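Local structure of inactive dihydroorotase-like domain (Chaetomium thermophilum, 5NNL) at residues A[31-36]-A[237-242]; A[41-46]-A[95-100]; A[114-119]-A[145-150]; A[181-186]-A[196-201]. The protein belongs to the dihydroorotase-like family as a catalytically inactive domain, built on a (beta/alpha)8 barrel. All blocks are in the same frame, centred on the assembly; numbering follows the deposited sequence.

Interaction 1. Residues A[31-36]-A[237-242]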
loop_
_atom_site.group_PDB
_atom_site.type_symbol
_atom_site.label_atom_id
_atom_site.label_comp_id
_atom_site.label_asym_id
_atom_site.label_seq_id
_atom_site.Cartn_x
_atom_site.Cartn_y
_atom_site.Cartn_z
ATOM N N THR A 31 -1.037 1.151 -12.785
ATOM C CA THR A 31 -1.319 -0.266 -12.988
ATOM C C THR A 31 -0.315 -0.902 -13.941
ATOM O O THR A 31 -0.061 -2.108 -13.847
ATOM C CB THR A 31 -2.744 -0.464 -13.511
ATOM O OG1 THR A 31 -2.886 0.145 -14.802
ATOM C CG2 THR A 31 -3.752 0.132 -12.546
ATOM N N GLN A 32 0.265 -0.120 -14.857
ATOM C CA GLN A 32 1.313 -0.640 -15.734
ATOM C C GLN A 32 2.552 -1.006 -14.932
ATOM O O GLN A 32 3.042 -2.139 -14.996
ATOM C CB GLN A 32 1.686 0.390 -16.804
ATOM C CG GLN A 32 0.592 0.751 -17.784
ATOM C CD GLN A 32 1.037 1.820 -18.774
ATOM O OE1 GLN A 32 2.233 2.016 -18.998
ATOM N NE2 GLN A 32 0.074 2.513 -19.372
ATOM N N ALA A 33 3.089 -0.038 -14.189
ATOM C CA ALA A 33 4.275 -0.288 -13.384
ATOM C C ALA A 33 4.013 -1.344 -12.319
ATOM O O ALA A 33 4.932 -2.073 -11.930
ATOM C CB ALA A 33 4.754 1.015 -12.740
ATOM N N SER A 34 2.772 -1.443 -11.836
ATOM C CA SER A 34 2.447 -2.462 -10.844
ATOM C C SER A 34 2.563 -3.864 -11.433
ATOM O O SER A 34 3.268 -4.720 -10.886
ATOM C CB SER A 34 1.043 -2.225 -10.289
ATOM O OG SER A 34 1.009 -1.080 -9.456
ATOM N N ILE A 35 1.885 -4.122 -12.556
ATOM C CA ILE A 35 1.919 -5.464 -13.133
ATOM C C ILE A 35 3.338 -5.816 -13.556
ATOM O O ILE A 35 3.779 -6.962 -13.412
ATOM C CB ILE A 35 0.919 -5.585 -14.302
ATOM C CG1 ILE A 35 0.670 -7.059 -14.649
ATOM C CG2 ILE A 35 1.398 -4.829 -15.550
ATOM C CD1 ILE A 35 -0.081 -7.830 -13.586
ATOM N N ALA A 36 4.088 -4.829 -14.050
ATOM C CA ALA A 36 5.475 -5.074 -14.425
ATOM C C ALA A 36 6.327 -5.451 -13.219
ATOM O O ALA A 36 7.347 -6.133 -13.367
ATOM C CB ALA A 36 6.058 -3.839 -15.111
ATOM N N VAL A 237 7.164 6.164 -8.812
ATOM C CA VAL A 237 8.256 6.082 -7.847
ATOM C C VAL A 237 7.987 4.967 -6.848
ATOM O O VAL A 237 6.880 4.841 -6.308
ATOM C CB VAL A 237 8.455 7.425 -7.124
ATOM C CG1 VAL A 237 9.164 8.419 -8.024
ATOM C CG2 VAL A 237 7.128 7.990 -6.618
ATOM N N GLY A 238 9.011 4.148 -6.598
ATOM C CA GLY A 238 8.981 3.163 -5.539
ATOM C C GLY A 238 8.321 1.843 -5.877
ATOM O O GLY A 238 8.350 0.932 -5.039
ATOM N N ILE A 239 7.742 1.693 -7.071
ATOM C CA ILE A 239 7.008 0.468 -7.378
ATOM C C ILE A 239 7.959 -0.655 -7.774
ATOM O O ILE A 239 7.826 -1.786 -7.296
ATOM C CB ILE A 239 5.950 0.731 -8.463
ATOM C CG1 ILE A 239 4.881 1.683 -7.919
ATOM C CG2 ILE A 239 5.301 -0.584 -8.914
ATOM C CD1 ILE A 239 3.868 2.135 -8.947
ATOM N N ALA A 240 8.928 -0.370 -8.644
ATOM C CA ALA A 240 9.874 -1.388 -9.083
ATOM C C ALA A 240 11.000 -1.630 -8.083
ATOM O O ALA A 240 11.766 -2.583 -8.264
ATOM C CB ALA A 240 10.463 -0.994 -10.441
ATOM N N ASP A 241 11.104 -0.803 -7.038
ATOM C CA ASP A 241 12.157 -0.926 -6.031
ATOM C C ASP A 241 11.783 -1.890 -4.914
ATOM O O ASP A 241 12.657 -2.556 -4.347
ATOM C CB ASP A 241 12.441 0.439 -5.399
ATOM C CG ASP A 241 13.397 1.276 -6.209
ATOM O OD1 ASP A 241 13.901 0.777 -7.240
ATOM O OD2 ASP A 241 13.642 2.434 -5.810
ATOM N N ALA A 242 10.498 -1.953 -4.567
ATOM C CA ALA A 242 10.099 -2.521 -3.285
ATOM C C ALA A 242 10.505 -3.985 -3.172
ATOM O O ALA A 242 11.202 -4.376 -2.228
ATOM C CB ALA A 242 8.594 -2.354 -3.092
#
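Ile239 pushes its branched side chain against one face of helix 26-37, where it meets Ala33 and the start of Ser34. The contact is almost wholly apolar. Ile239 CD1 lies 4.1 Å from Ala33 CB, a methyl against a methyl, and the small alanine lets the isoleucine come close to the helix surface. The other branch works on the backbone: Ile239 CG2 rests 3.4 Å from Ala33 O and 3.9 Å from Ser34 CA. This division follows from the first torsion (chi1 -66°): CG2, anti to the backbone N, reaches the Ala33 carbonyl and Ser34 CA, while CG1 stands beside the backbone N, anti to the carbonyl carbon, and carries CD1 to Ala33 CB.

No hydrogen bond joins the two segments. Ser34 OG is 4.3 Å from Ile239 CD1, a packing distance, and its hydrogen bond runs back to Val30 O within its own helix; serine can be buried here because the preceding turn satisfies it.

In the fold, the loop leading into helix 242-251 comes down on helix 26-37. Ser34 also packs on Tyr39 and Ile42 of strand 39-44, while Ile35 turns to Val313 and Phe315 of strand 305-315.

Interaction 2. Residues A[41-46]-A[95-100]; sequences MIRIMP and VGSLFI
Within the (beta/alpha)8 barrel, Arg43 of strand 39-44 reaches across the interior to Ser97 and Phe99, at strand 98-100, with strand 73-79 lying between the two. Its CG is anti to the backbone N (chi1 166°) and the chain runs extended to NE, the length needed to span the gap. Arg43 NE donates to Ser97 OG at 2.8 Å with an N-H...O angle of 166°, and the oxygen lies in the guanidinium plane, at its edge. Phe99 CB also lies near the guanidinium plane, off the NH2 end, 3.8 Å from Arg43 NH2; the guanidinium and the Phe99 ring are turned 55° against each other, and the ring itself is approached obliquely.

Pro46, further along the chain, supplies the apolar half. Its CG packs 3.5 Å from Phe99 CB and 4.0 Å from Phe99 CD2, the rigid pyrrolidine ring crossing the phenylalanine side chain at about a right angle.

The guanidinium is held by neutral oxygens: besides Ser97 OG, Arg43 NH1 bonds to Ile12 O and NH2 weakly to Ser77 OG, which in turn hydrogen-bonds Ser97 OG. Several NH groups of a buried cation are thereby satisfied without a carboxylate in this contact, and its charge would be expected to polarise the paired serine hydroxyls.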
loop_
_atom_site.group_PDB
_atom_site.type_symbol
_atom_site.label_atom_id
_atom_site.label_comp_id
_atom_site.label_asym_id
_atom_site.label_seq_id
_atom_site.Cartn_x
_atom_site.Cartn_y
_atom_site.Cartn_z
ATOM N N MET A 41 -2.767 -7.119 -8.185
ATOM C CA MET A 41 -3.887 -6.546 -7.451
ATOM C C MET A 41 -3.355 -5.436 -6.563
ATOM O O MET A 41 -2.417 -5.660 -5.791
ATOM C CB MET A 41 -4.593 -7.604 -6.597
ATOM C CG MET A 41 -6.029 -7.894 -7.000
ATOM S SD MET A 41 -7.154 -6.520 -6.678
ATOM C CE MET A 41 -8.404 -7.346 -5.699
ATOM N N ILE A 42 -3.954 -4.254 -6.661
ATOM C CA ILE A 42 -3.531 -3.105 -5.868
ATOM C C ILE A 42 -4.760 -2.399 -5.317
ATOM O O ILE A 42 -5.776 -2.258 -6.007
ATOM C CB ILE A 42 -2.664 -2.122 -6.688
ATOM C CG1 ILE A 42 -3.459 -1.524 -7.852
ATOM C CG2 ILE A 42 -1.415 -2.822 -7.195
ATOM C CD1 ILE A 42 -2.730 -0.406 -8.589
ATOM N N ARG A 43 -4.665 -1.960 -4.066
ATOM C CA ARG A 43 -5.634 -1.038 -3.495
ATOM C C ARG A 43 -5.139 0.381 -3.724
ATOM O O ARG A 43 -3.985 0.701 -3.417
ATOM C CB ARG A 43 -5.840 -1.297 -2.002
ATOM C CG ARG A 43 -6.563 -0.161 -1.283
ATOM C CD ARG A 43 -6.784 -0.432 0.195
ATOM N NE ARG A 43 -7.269 0.775 0.853
ATOM C CZ ARG A 43 -6.497 1.805 1.189
ATOM N NH1 ARG A 43 -5.191 1.777 0.942
ATOM N NH2 ARG A 43 -7.031 2.869 1.772
ATOM N N ILE A 44 -6.008 1.219 -4.270
ATOM C CA ILE A 44 -5.663 2.594 -4.597
ATOM C C ILE A 44 -5.871 3.458 -3.361
ATOM O O ILE A 44 -6.953 3.452 -2.760
ATOM C CB ILE A 44 -6.506 3.101 -5.779
ATOM C CG1 ILE A 44 -6.436 2.117 -6.956
ATOM C CG2 ILE A 44 -6.041 4.479 -6.210
ATOM C CD1 ILE A 44 -5.032 1.841 -7.457
ATOM N N MET A 45 -4.837 4.195 -2.979
ATOM C CA MET A 45 -4.923 5.074 -1.821
ATOM C C MET A 45 -5.916 6.193 -2.111
ATOM O O MET A 45 -5.723 6.945 -3.076
ATOM C CB MET A 45 -3.552 5.652 -1.489
ATOM C CG MET A 45 -2.510 4.594 -1.137
ATOM S SD MET A 45 -0.899 5.289 -0.739
ATOM C CE MET A 45 -1.272 6.150 0.787
ATOM N N PRO A 46 -6.978 6.349 -1.315
ATOM C CA PRO A 46 -7.987 7.375 -1.637
ATOM C C PRO A 46 -7.467 8.802 -1.561
ATOM O O PRO A 46 -8.097 9.698 -2.135
ATOM C CB PRO A 46 -9.092 7.123 -0.600
ATOM C CG PRO A 46 -8.414 6.407 0.533
ATOM C CD PRO A 46 -7.296 5.614 -0.080
ATOM N N VAL A 95 -16.541 0.531 -3.149
ATOM C CA VAL A 95 -15.155 0.576 -2.703
ATOM C C VAL A 95 -14.882 -0.662 -1.856
ATOM O O VAL A 95 -15.792 -1.396 -1.474
ATOM C CB VAL A 95 -14.827 1.865 -1.921
ATOM C CG1 VAL A 95 -14.896 3.077 -2.843
ATOM C CG2 VAL A 95 -15.767 2.034 -0.735
ATOM N N GLY A 96 -13.602 -0.890 -1.574
ATOM C CA GLY A 96 -13.194 -2.075 -0.846
ATOM C C GLY A 96 -12.727 -1.802 0.570
ATOM O O GLY A 96 -12.382 -2.739 1.297
ATOM N N SER A 97 -12.711 -0.536 0.982
ATOM C CA SER A 97 -12.169 -0.196 2.292
ATOM C C SER A 97 -12.462 1.262 2.614
ATOM O O SER A 97 -12.653 2.090 1.719
ATOM C CB SER A 97 -10.663 -0.432 2.342
ATOM O OG SER A 97 -10.004 0.504 1.509
ATOM N N LEU A 98 -12.453 1.568 3.910
ATOM C CA LEU A 98 -12.576 2.933 4.404
ATOM C C LEU A 98 -11.254 3.374 5.015
ATOM O O LEU A 98 -10.715 2.694 5.895
ATOM C CB LEU A 98 -13.691 3.044 5.445
ATOM C CG LEU A 98 -13.782 4.376 6.198
ATOM C CD1 LEU A 98 -14.042 5.509 5.223
ATOM C CD2 LEU A 98 -14.868 4.324 7.264
ATOM N N PHE A 99 -10.745 4.513 4.557
ATOM C CA PHE A 99 -9.521 5.095 5.086
ATOM C C PHE A 99 -9.864 6.241 6.034
ATOM O O PHE A 99 -10.567 7.181 5.647
ATOM C CB PHE A 99 -8.626 5.594 3.951
ATOM C CG PHE A 99 -7.338 6.206 4.421
ATOM C CD1 PHE A 99 -6.422 5.459 5.144
ATOM C CD2 PHE A 99 -7.040 7.526 4.134
ATOM C CE1 PHE A 99 -5.233 6.022 5.574
ATOM C CE2 PHE A 99 -5.854 8.093 4.562
ATOM C CZ PHE A 99 -4.950 7.341 5.283
ATOM N N ILE A 100 -9.363 6.159 7.255
ATOM C CA ILE A 100 -9.616 7.165 8.287
ATOM C C ILE A 100 -8.296 7.815 8.658
ATOM O O ILE A 100 -7.546 7.301 9.492
ATOM C CB ILE A 100 -10.292 6.549 9.524
ATOM C CG1 ILE A 100 -11.587 5.841 9.126
ATOM C CG2 ILE A 100 -10.571 7.644 10.551
ATOM C CD1 ILE A 100 -12.317 5.181 10.277
#

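Interaction 3. Residues A[114-119]-A[145-150]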
loop_
_atom_site.group_PDB
_atom_site.type_symbol
_atom_site.label_atom_id
_atom_site.label_comp_id
_atom_site.label_asym_id
_atom_site.label_seq_id
_atom_site.Cartn_x
_atom_site.Cartn_y
_atom_site.Cartn_z
ATOM N N GLN A 114 -16.158 11.930 15.951
ATOM C CA GLN A 114 -16.217 11.933 14.492
ATOM C C GLN A 114 -15.874 10.561 13.927
ATOM O O GLN A 114 -16.520 10.090 12.984
ATOM C CB GLN A 114 -15.271 12.990 13.924
ATOM C CG GLN A 114 -15.483 14.388 14.474
ATOM C CD GLN A 114 -14.398 15.347 14.038
ATOM O OE1 GLN A 114 -14.151 15.522 12.844
ATOM N NE2 GLN A 114 -13.728 15.964 15.008
ATOM N N VAL A 115 -14.855 9.907 14.486
ATOM C CA VAL A 115 -14.490 8.574 14.020
ATOM C C VAL A 115 -15.563 7.566 14.411
ATOM O O VAL A 115 -15.865 6.637 13.653
ATOM C CB VAL A 115 -13.103 8.181 14.566
ATOM C CG1 VAL A 115 -12.776 6.723 14.245
ATOM C CG2 VAL A 115 -12.031 9.096 13.985
ATOM N N GLU A 116 -16.161 7.736 15.593
ATOM C CA GLU A 116 -17.216 6.823 16.027
ATOM C C GLU A 116 -18.375 6.810 15.041
ATOM O O GLU A 116 -18.988 5.760 14.821
ATOM C CB GLU A 116 -17.706 7.216 17.426
ATOM C CG GLU A 116 -19.002 6.534 17.881
ATOM C CD GLU A 116 -18.862 5.034 18.056
ATOM O OE1 GLU A 116 -17.719 4.535 18.052
ATOM O OE2 GLU A 116 -19.898 4.350 18.206
ATOM N N ALA A 117 -18.688 7.960 14.441
ATOM C CA ALA A 117 -19.788 8.024 13.485
ATOM C C ALA A 117 -19.553 7.068 12.321
ATOM O O ALA A 117 -20.440 6.290 11.952
ATOM C CB ALA A 117 -19.960 9.462 12.988
ATOM N N HIS A 118 -18.348 7.098 11.744
ATOM C CA HIS A 118 -18.022 6.176 10.660
ATOM C C HIS A 118 -18.101 4.727 11.124
ATOM O O HIS A 118 -18.632 3.868 10.410
ATOM C CB HIS A 118 -16.632 6.491 10.111
ATOM C CG HIS A 118 -16.520 7.848 9.490
ATOM N ND1 HIS A 118 -16.731 8.074 8.146
ATOM C CD2 HIS A 118 -16.216 9.053 10.029
ATOM C CE1 HIS A 118 -16.563 9.357 7.885
ATOM N NE2 HIS A 118 -16.249 9.974 9.010
ATOM N N PHE A 119 -17.580 4.434 12.319
ATOM C CA PHE A 119 -17.694 3.082 12.860
ATOM C C PHE A 119 -19.150 2.647 12.995
ATOM O O PHE A 119 -19.453 1.454 12.878
ATOM C CB PHE A 119 -16.989 2.994 14.213
ATOM C CG PHE A 119 -15.545 2.613 14.116
ATOM C CD1 PHE A 119 -14.598 3.535 13.714
ATOM C CD2 PHE A 119 -15.137 1.333 14.433
ATOM C CE1 PHE A 119 -13.270 3.188 13.627
ATOM C CE2 PHE A 119 -13.812 0.976 14.350
ATOM C CZ PHE A 119 -12.873 1.904 13.947
ATOM N N SER A 145 -12.039 -2.140 19.308
ATOM C CA SER A 145 -12.301 -3.088 20.387
ATOM C C SER A 145 -13.734 -2.973 20.893
ATOM O O SER A 145 -14.379 -3.988 21.184
ATOM C CB SER A 145 -11.320 -2.862 21.537
ATOM O OG SER A 145 -11.615 -3.730 22.618
ATOM N N LEU A 146 -14.250 -1.747 21.008
ATOM C CA LEU A 146 -15.592 -1.560 21.546
ATOM C C LEU A 146 -16.665 -1.995 20.558
ATOM O O LEU A 146 -17.766 -2.365 20.971
ATOM C CB LEU A 146 -15.801 -0.098 21.946
ATOM C CG LEU A 146 -14.985 0.396 23.148
ATOM C CD1 LEU A 146 -15.230 1.875 23.391
ATOM C CD2 LEU A 146 -15.310 -0.395 24.402
ATOM N N HIS A 147 -16.381 -1.950 19.263
ATOM C CA HIS A 147 -17.308 -2.474 18.271
ATOM C C HIS A 147 -16.984 -3.906 17.874
ATOM O O HIS A 147 -17.669 -4.466 17.013
ATOM C CB HIS A 147 -17.313 -1.581 17.030
ATOM C CG HIS A 147 -17.803 -0.192 17.293
ATOM N ND1 HIS A 147 -19.121 0.177 17.129
ATOM C CD2 HIS A 147 -17.152 0.916 17.720
ATOM C CE1 HIS A 147 -19.259 1.454 17.437
ATOM N NE2 HIS A 147 -18.080 1.926 17.798
ATOM N N ASN A 148 -15.967 -4.505 18.491
ATOM C CA ASN A 148 -15.545 -5.871 18.191
ATOM C C ASN A 148 -15.465 -6.107 16.685
ATOM O O ASN A 148 -16.066 -7.036 16.140
ATOM C CB ASN A 148 -16.474 -6.888 18.847
ATOM C CG ASN A 148 -15.932 -8.299 18.759
ATOM O OD1 ASN A 148 -14.740 -8.535 18.944
ATOM N ND2 ASN A 148 -16.803 -9.240 18.451
ATOM N N ARG A 149 -14.710 -5.248 16.006
ATOM C CA ARG A 149 -14.476 -5.376 14.576
ATOM C C ARG A 149 -12.989 -5.178 14.299
ATOM O O ARG A 149 -12.193 -4.917 15.207
ATOM C CB ARG A 149 -15.341 -4.385 13.783
ATOM C CG ARG A 149 -15.058 -2.906 14.043
ATOM C CD ARG A 149 -15.192 -2.115 12.757
ATOM N NE ARG A 149 -14.254 -2.608 11.751
ATOM C CZ ARG A 149 -14.494 -2.665 10.443
ATOM N NH1 ARG A 149 -15.658 -2.260 9.948
ATOM N NH2 ARG A 149 -13.565 -3.140 9.625
ATOM N N ARG A 150 -12.617 -5.304 13.029
ATOM C CA ARG A 150 -11.223 -5.285 12.616
ATOM C C ARG A 150 -10.760 -3.862 12.329
ATOM O O ARG A 150 -11.547 -3.001 11.929
ATOM C CB ARG A 150 -11.018 -6.149 11.369
ATOM C CG ARG A 150 -11.528 -7.576 11.502
ATOM C CD ARG A 150 -11.328 -8.367 10.214
ATOM N NE ARG A 150 -9.911 -8.585 9.914
ATOM C CZ ARG A 150 -9.333 -9.770 9.719
ATOM N NH1 ARG A 150 -10.031 -10.899 9.770
ATOM N NH2 ARG A 150 -8.034 -9.828 9.459
#
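His147, which follows helix 134-146, turns its ring toward helix 111-121 and gives Glu116 its hydrogen bond. His147 NE2 donates to Glu116 OE1 at 2.6 Å (N-H...O 162°), meeting the syn lone pair with the oxygen 10° out of the imidazole plane; carboxylate and ring are nearly coplanar. Glu116 gets there by a bend at chi2 (65°). Its OE2 lies close to Asp120 OD1, a proximity that may raise the pKa of one of the two acids. Phe119 CB sits over one face of the His147 ring, 4.1 Å from its centroid, a CH-pi contact offset toward the rim.

Asn148 follows with positive phi in a Schellman motif, a place that asparagine tolerates well. Next, Arg149 lays its aliphatic part on Phe119, CD being 3.7 Å from Phe119 CE2. The Arg149 head bends away: NE donates to Arg150 O at 2.7 Å, on a carbonyl lone pair, and NH2 reaches Lys126 O.

Both helices belong to the outer layer of the barrel. Val115 packs on Ile140 and Leu143 of helix 134-146, and Phe119 continues inward to Ile140 and to Ile100 of strand 98-100.

Interaction 4. Residues A[181-186]-A[196-201]; sequences VYSLFL and FLPTPE
Ser183 OG lies 2.6 Å from a water, which donates to Phe196 O at 3.0 Å and so bridges the two segments. Ser183 belongs to the short helix 181-185 that directly follows barrel strand 175-180; Phe196 comes where the chain returns, after a loop that carries the Cys191-Cys194 disulfide, on its way to helix 200-207. Serine suits the site, being small enough for the helix surface yet able to hold the water.

Apart from the water, the contact is packing, with no direct hydrogen bond between the segments. Leu197, with CG anti to its carbonyl carbon (chi1 -69°), turns both methyls to Leu186: CD2 is 4.0 Å and CD1 4.1 Å from Leu186 CB, the fork closing over a single methylene. Next in the chain, Pro198 offers a compact ring without an N-H, fit to pack on backbone. Thr199 then begins helix 200-207 as its N-cap, OG1 accepting from Asp202 N.

The returning helix also secures the first segment, since Gln203 NE2 donates to Ser183 O. That carbonyl touches the proline too: Pro198 CG is 3.4 Å from Ser183 O, while Pro198 CD lies 3.5 Å from Leu186 O, so the ring edge spans two carbonyl oxygens.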
loop_
_atom_site.group_PDB
_atom_site.type_symbol
_atom_site.label_atom_id
_atom_site.label_comp_id
_atom_site.label_asym_id
_atom_site.label_seq_id
_atom_site.Cartn_x
_atom_site.Cartn_y
_atom_site.Cartn_z
ATOM N N VAL A 181 7.738 -0.429 2.492
ATOM C CA VAL A 181 9.008 -1.123 2.295
ATOM C C VAL A 181 10.184 -0.174 2.501
ATOM O O VAL A 181 11.192 -0.540 3.117
ATOM C CB VAL A 181 9.047 -1.777 0.901
ATOM C CG1 VAL A 181 10.445 -2.330 0.594
ATOM C CG2 VAL A 181 8.006 -2.891 0.813
ATOM N N TYR A 182 10.089 1.050 1.976
ATOM C CA TYR A 182 11.181 2.006 2.139
ATOM C C TYR A 182 11.520 2.234 3.607
ATOM O O TYR A 182 12.682 2.493 3.939
ATOM C CB TYR A 182 10.826 3.345 1.489
ATOM C CG TYR A 182 11.175 3.481 0.020
ATOM C CD1 TYR A 182 11.583 2.389 -0.739
ATOM C CD2 TYR A 182 11.100 4.719 -0.607
ATOM C CE1 TYR A 182 11.898 2.531 -2.080
ATOM C CE2 TYR A 182 11.412 4.870 -1.940
ATOM C CZ TYR A 182 11.809 3.779 -2.672
ATOM O OH TYR A 182 12.114 3.952 -4.002
ATOM N N SER A 183 10.523 2.153 4.494
ATOM C CA SER A 183 10.772 2.389 5.912
ATOM C C SER A 183 11.822 1.439 6.476
ATOM O O SER A 183 12.525 1.792 7.429
ATOM C CB SER A 183 9.475 2.248 6.708
ATOM O OG SER A 183 8.550 3.269 6.384
ATOM N N LEU A 184 11.934 0.230 5.922
ATOM C CA LEU A 184 12.887 -0.743 6.442
ATOM C C LEU A 184 14.307 -0.514 5.943
ATOM O O LEU A 184 15.246 -1.072 6.522
ATOM C CB LEU A 184 12.448 -2.163 6.073
ATOM C CG LEU A 184 11.180 -2.714 6.734
ATOM C CD1 LEU A 184 10.986 -4.173 6.364
ATOM C CD2 LEU A 184 11.212 -2.558 8.251
ATOM N N PHE A 185 14.490 0.296 4.899
ATOM C CA PHE A 185 15.794 0.472 4.276
ATOM C C PHE A 185 16.230 1.928 4.176
ATOM O O PHE A 185 17.306 2.197 3.629
ATOM C CB PHE A 185 15.790 -0.165 2.883
ATOM C CG PHE A 185 15.373 -1.601 2.888
ATOM C CD1 PHE A 185 16.289 -2.594 3.176
ATOM C CD2 PHE A 185 14.062 -1.957 2.615
ATOM C CE1 PHE A 185 15.911 -3.914 3.193
ATOM C CE2 PHE A 185 13.675 -3.282 2.626
ATOM C CZ PHE A 185 14.601 -4.261 2.916
ATOM N N LEU A 186 15.431 2.867 4.686
ATOM C CA LEU A 186 15.793 4.277 4.757
ATOM C C LEU A 186 15.398 4.814 6.123
ATOM O O LEU A 186 14.309 4.510 6.619
ATOM C CB LEU A 186 15.102 5.110 3.670
ATOM C CG LEU A 186 15.407 4.764 2.215
ATOM C CD1 LEU A 186 14.415 5.462 1.308
ATOM C CD2 LEU A 186 16.827 5.151 1.845
ATOM N N PHE A 196 9.500 12.095 8.115
ATOM C CA PHE A 196 8.542 11.039 7.815
ATOM C C PHE A 196 9.205 9.670 7.724
ATOM O O PHE A 196 8.500 8.655 7.710
ATOM C CB PHE A 196 7.797 11.338 6.505
ATOM C CG PHE A 196 8.692 11.797 5.388
ATOM C CD1 PHE A 196 9.341 10.882 4.577
ATOM C CD2 PHE A 196 8.893 13.148 5.158
ATOM C CE1 PHE A 196 10.171 11.306 3.556
ATOM C CE2 PHE A 196 9.720 13.578 4.139
ATOM C CZ PHE A 196 10.359 12.655 3.336
ATOM N N LEU A 197 10.533 9.620 7.656
ATOM C CA LEU A 197 11.253 8.364 7.761
ATOM C C LEU A 197 11.451 7.996 9.228
ATOM O O LEU A 197 11.442 8.865 10.103
ATOM C CB LEU A 197 12.609 8.468 7.074
ATOM C CG LEU A 197 12.645 8.580 5.552
ATOM C CD1 LEU A 197 14.078 8.798 5.088
ATOM C CD2 LEU A 197 12.057 7.344 4.893
ATOM N N PRO A 198 11.636 6.712 9.525
ATOM C CA PRO A 198 11.921 6.317 10.908
ATOM C C PRO A 198 13.314 6.744 11.339
ATOM O O PRO A 198 14.231 6.881 10.524
ATOM C CB PRO A 198 11.806 4.789 10.871
ATOM C CG PRO A 198 12.164 4.438 9.466
ATOM C CD PRO A 198 11.593 5.546 8.624
ATOM N N THR A 199 13.470 6.949 12.643
ATOM C CA THR A 199 14.799 7.083 13.202
ATOM C C THR A 199 15.494 5.726 13.140
ATOM O O THR A 199 14.839 4.692 12.980
ATOM C CB THR A 199 14.747 7.575 14.648
ATOM O OG1 THR A 199 14.166 6.563 15.483
ATOM C CG2 THR A 199 13.936 8.858 14.767
ATOM N N PRO A 200 16.824 5.698 13.246
ATOM C CA PRO A 200 17.507 4.395 13.314
ATOM C C PRO A 200 16.948 3.484 14.396
ATOM O O PRO A 200 16.843 2.269 14.184
ATOM C CB PRO A 200 18.965 4.788 13.583
ATOM C CG PRO A 200 19.103 6.133 12.957
ATOM C CD PRO A 200 17.778 6.819 13.166
ATOM N N GLU A 201 16.575 4.037 15.552
ATOM C CA GLU A 201 15.989 3.215 16.607
ATOM C C GLU A 201 14.597 2.733 16.221
ATOM O O GLU A 201 14.236 1.583 16.495
ATOM C CB GLU A 201 15.928 3.992 17.921
ATOM C CG GLU A 201 15.147 3.254 19.012
ATOM C CD GLU A 201 15.444 3.757 20.414
ATOM O OE1 GLU A 201 16.306 4.648 20.565
ATOM O OE2 GLU A 201 14.812 3.254 21.368
HETATM O O HOH W 1 8.351 5.647 7.416
#

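Interactions 1 and 2, with centres 17 Å apart, share the unit of helix 26-37 and strand 39-44: Ser34 OG packs 3.7 Å from Ile42 CG2, on the strand whose neighbouring Arg43 points inward. Interaction 3 lies outside interaction 2, on the helix that follows strand 98-100, and they meet where Ile100 CD1 touches Phe119 CE1 at 4.0 Å. Interaction 4 joins interaction 1 through a probable hydrogen bond of 2.8 Å between Tyr182 OH and Asp241 OD2. Interactions 1 and 3 fall on opposite sides of the chain's centre, about 34 Å between centres. Together the four contacts run from the barrel interior to its helical layer and loops.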